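Probable sugar ABC transporter, sugar-binding protein (Streptococcus pneumoniae, PDB 2W7Y) binds the blood group A-trisaccharide and probably delivers such glycans to an ABC transporter for uptake. Local coordinates at residues Y199-A203 against Y265-F269. Numbering follows the deposited sequence.
Sequences YAFGA and YSKDF
In one lobe of this solute-binding protein, two tyrosines, Tyr199 and Tyr265, join the short strand 199-201 and the turn after it to helix 262-270. Each uses its phenol oxygen to reach across the contact. Tyr199 OH donates to Asp268 OD2 at 2.7 Å. The carboxylate oxygen accepts through its anti lone pair, away from OD1. It lies at the edge of the Tyr199 ring, near the ring plane. Ring and carboxylate planes are turned 73° apart. Tyr199 has its CG between the backbone N and the carbonyl carbon (chi1 62°), which carries the ring alongside its own chain, with Phe201 C and Gly202 N at the ring edge, and sends OH to the helix. Tyr199 OH also accepts from a water, at 2.8 Å from the water oxygen. The same water donates to the carbonyl of Tyr265, so the same phenol oxygen meets the helix at two points, Asp268 directly and the Tyr265 carbonyl through water.

The fold is that of a two-lobed sugar-binding protein, with the trisaccharide held between the lobes. Tyr265 stands back from the sugar, its side chain about 9 Å from the bound 2-acetamido-2-deoxy-alpha-D-galactopyranose and not in contact with it. One face of its ring lies over Gly202 CA, which stands 3.4 Å from the ring centroid, almost directly over its centre, in a CH-pi contact. Beyond the glycine, Tyr265 OH donates to Ala203 O at 2.7 Å. The bond lies in the carbonyl plane, with a C=O...donor angle of 149°. It holds the far end of a buried ring and gives its hydroxyl proton an acceptor. Phe277 also touches the Tyr265 side chain. Backbone bonds from Tyr199 to Lys273 and Ala275 tie the strand to the chain just after the helix.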
ATOM      1  N   TYR A 199     -21.465  -3.352   9.972  1.00 22.96           N
ATOM      2  CA  TYR A 199     -20.884  -2.027  10.143  1.00 22.92           C
ATOM      3  C   TYR A 199     -20.398  -1.519   8.789  1.00 22.94           C
ATOM      4  O   TYR A 199     -20.227  -2.302   7.851  1.00 22.97           O
ATOM      5  CB  TYR A 199     -19.774  -2.020  11.206  1.00 22.96           C
ATOM      6  CG  TYR A 199     -18.565  -2.890  10.920  1.00 22.94           C
ATOM      7  CD1 TYR A 199     -18.564  -4.253  11.238  1.00 22.79           C
ATOM      8  CD2 TYR A 199     -17.407  -2.343  10.369  1.00 23.05           C
ATOM      9  CE1 TYR A 199     -17.447  -5.052  10.991  1.00 22.74           C
ATOM     10  CE2 TYR A 199     -16.282  -3.133  10.119  1.00 22.88           C
ATOM     11  CZ  TYR A 199     -16.311  -4.485  10.431  1.00 22.97           C
ATOM     12  OH  TYR A 199     -15.202  -5.262  10.181  1.00 22.70           O
ATOM     13  N   ALA A 200     -20.203  -0.209   8.683  1.00 22.88           N
ATOM     14  CA  ALA A 200     -19.884   0.424   7.407  1.00 22.82           C
ATOM     15  C   ALA A 200     -18.514  -0.011   6.870  1.00 22.86           C
ATOM     16  O   ALA A 200     -18.426  -0.674   5.829  1.00 22.74           O
ATOM     17  CB  ALA A 200     -19.972   1.933   7.534  1.00 22.68           C
ATOM     18  N   PHE A 201     -17.457   0.349   7.593  1.00 22.87           N
ATOM     19  CA  PHE A 201     -16.090  -0.011   7.223  1.00 22.90           C
ATOM     20  C   PHE A 201     -15.199  -0.178   8.449  1.00 22.93           C
ATOM     21  O   PHE A 201     -15.516   0.315   9.537  1.00 22.93           O
ATOM     22  CB  PHE A 201     -15.488   1.030   6.260  1.00 22.91           C
ATOM     23  CG  PHE A 201     -15.545   2.453   6.766  1.00 22.99           C
ATOM     24  CD1 PHE A 201     -16.614   3.284   6.430  1.00 23.08           C
ATOM     25  CD2 PHE A 201     -14.520   2.969   7.560  1.00 22.94           C
ATOM     26  CE1 PHE A 201     -16.674   4.604   6.892  1.00 22.71           C
ATOM     27  CE2 PHE A 201     -14.568   4.284   8.027  1.00 23.14           C
ATOM     28  CZ  PHE A 201     -15.649   5.105   7.692  1.00 23.18           C
ATOM     29  N   GLY A 202     -14.086  -0.884   8.270  1.00 23.01           N
ATOM     30  CA  GLY A 202     -13.044  -0.939   9.290  1.00 22.94           C
ATOM     31  C   GLY A 202     -12.211   0.329   9.288  1.00 22.98           C
ATOM     32  O   GLY A 202     -11.820   0.821   8.228  1.00 23.12           O
ATOM     33  N   ALA A 203     -11.949   0.864  10.477  1.00 23.11           N
ATOM     34  CA  ALA A 203     -11.109   2.051  10.633  1.00 23.27           C
ATOM     35  C   ALA A 203      -9.811   1.711  11.363  1.00 23.39           C
ATOM     36  O   ALA A 203      -9.711   0.680  12.022  1.00 23.59           O
ATOM     37  CB  ALA A 203     -11.869   3.154  11.358  1.00 23.25           C
ATOM     38  N   TYR A 265      -9.570  -6.773   9.139  1.00 23.26           N
ATOM     39  CA  TYR A 265     -10.874  -6.383   8.600  1.00 23.05           C
ATOM     40  C   TYR A 265     -11.259  -7.171   7.348  1.00 22.92           C
ATOM     41  O   TYR A 265     -12.415  -7.133   6.916  1.00 22.73           O
ATOM     42  CB  TYR A 265     -10.912  -4.879   8.303  1.00 22.91           C
ATOM     43  CG  TYR A 265     -10.890  -4.012   9.541  1.00 22.98           C
ATOM     44  CD1 TYR A 265     -11.854  -4.161  10.542  1.00 23.01           C
ATOM     45  CD2 TYR A 265      -9.912  -3.039   9.711  1.00 22.90           C
ATOM     46  CE1 TYR A 265     -11.834  -3.370  11.681  1.00 22.86           C
ATOM     47  CE2 TYR A 265      -9.882  -2.245  10.845  1.00 22.95           C
ATOM     48  CZ  TYR A 265     -10.847  -2.413  11.822  1.00 22.90           C
ATOM     49  OH  TYR A 265     -10.816  -1.622  12.941  1.00 23.19           O
ATOM     50  N   SER A 266     -10.284  -7.873   6.772  1.00 22.81           N
ATOM     51  CA  SER A 266     -10.482  -8.655   5.555  1.00 22.84           C
ATOM     52  C   SER A 266     -11.480  -9.792   5.756  1.00 22.92           C
ATOM     53  O   SER A 266     -12.373  -9.988   4.932  1.00 22.88           O
ATOM     54  CB  SER A 266      -9.148  -9.212   5.056  1.00 22.78           C
ATOM     55  OG  SER A 266      -9.315  -9.922   3.840  1.00 22.54           O
ATOM     56  N   LYS A 267     -11.318 -10.524   6.858  1.00 22.94           N
ATOM     57  CA  LYS A 267     -12.172 -11.660   7.199  1.00 23.07           C
ATOM     58  C   LYS A 267     -13.643 -11.247   7.299  1.00 22.98           C
ATOM     59  O   LYS A 267     -14.502 -11.869   6.674  1.00 22.82           O
ATOM     60  CB  LYS A 267     -11.693 -12.297   8.507  1.00 23.04           C
ATOM     61  CG  LYS A 267     -12.188 -13.709   8.753  1.00 23.47           C
ATOM     62  CD  LYS A 267     -11.326 -14.401   9.813  1.00 23.82           C
ATOM     63  CE  LYS A 267     -11.965 -15.678  10.326  1.00 23.85           C
ATOM     64  NZ  LYS A 267     -13.056 -15.404  11.310  1.00 24.03           N
ATOM     65  N   ASP A 268     -13.908 -10.184   8.066  1.00 22.92           N
ATOM     66  CA  ASP A 268     -15.260  -9.645   8.255  1.00 22.95           C
ATOM     67  C   ASP A 268     -15.926  -9.321   6.932  1.00 22.94           C
ATOM     68  O   ASP A 268     -17.101  -9.628   6.732  1.00 23.03           O
ATOM     69  CB  ASP A 268     -15.223  -8.376   9.114  1.00 22.93           C
ATOM     70  CG  ASP A 268     -15.207  -8.667  10.602  1.00 22.99           C
ATOM     71  OD1 ASP A 268     -15.318  -9.849  10.998  1.00 22.69           O
ATOM     72  OD2 ASP A 268     -15.091  -7.696  11.378  1.00 22.94           O
ATOM     73  N   PHE A 269     -15.156  -8.704   6.037  1.00 22.91           N
ATOM     74  CA  PHE A 269     -15.637  -8.295   4.727  1.00 22.97           C
ATOM     75  C   PHE A 269     -15.966  -9.493   3.838  1.00 22.99           C
ATOM     76  O   PHE A 269     -16.998  -9.499   3.166  1.00 23.17           O
ATOM     77  CB  PHE A 269     -14.615  -7.374   4.052  1.00 22.84           C
ATOM     78  CG  PHE A 269     -15.103  -6.768   2.772  1.00 22.98           C
ATOM     79  CD1 PHE A 269     -16.157  -5.856   2.772  1.00 22.78           C
ATOM     80  CD2 PHE A 269     -14.508  -7.101   1.566  1.00 22.96           C
ATOM     81  CE1 PHE A 269     -16.610  -5.296   1.586  1.00 22.73           C
ATOM     82  CE2 PHE A 269     -14.954  -6.543   0.379  1.00 23.20           C
ATOM     83  CZ  PHE A 269     -16.009  -5.642   0.389  1.00 22.80           C
TER
HETATM   84  O   HOH W   1     -14.188  -5.276   7.541  1.00 10.04           O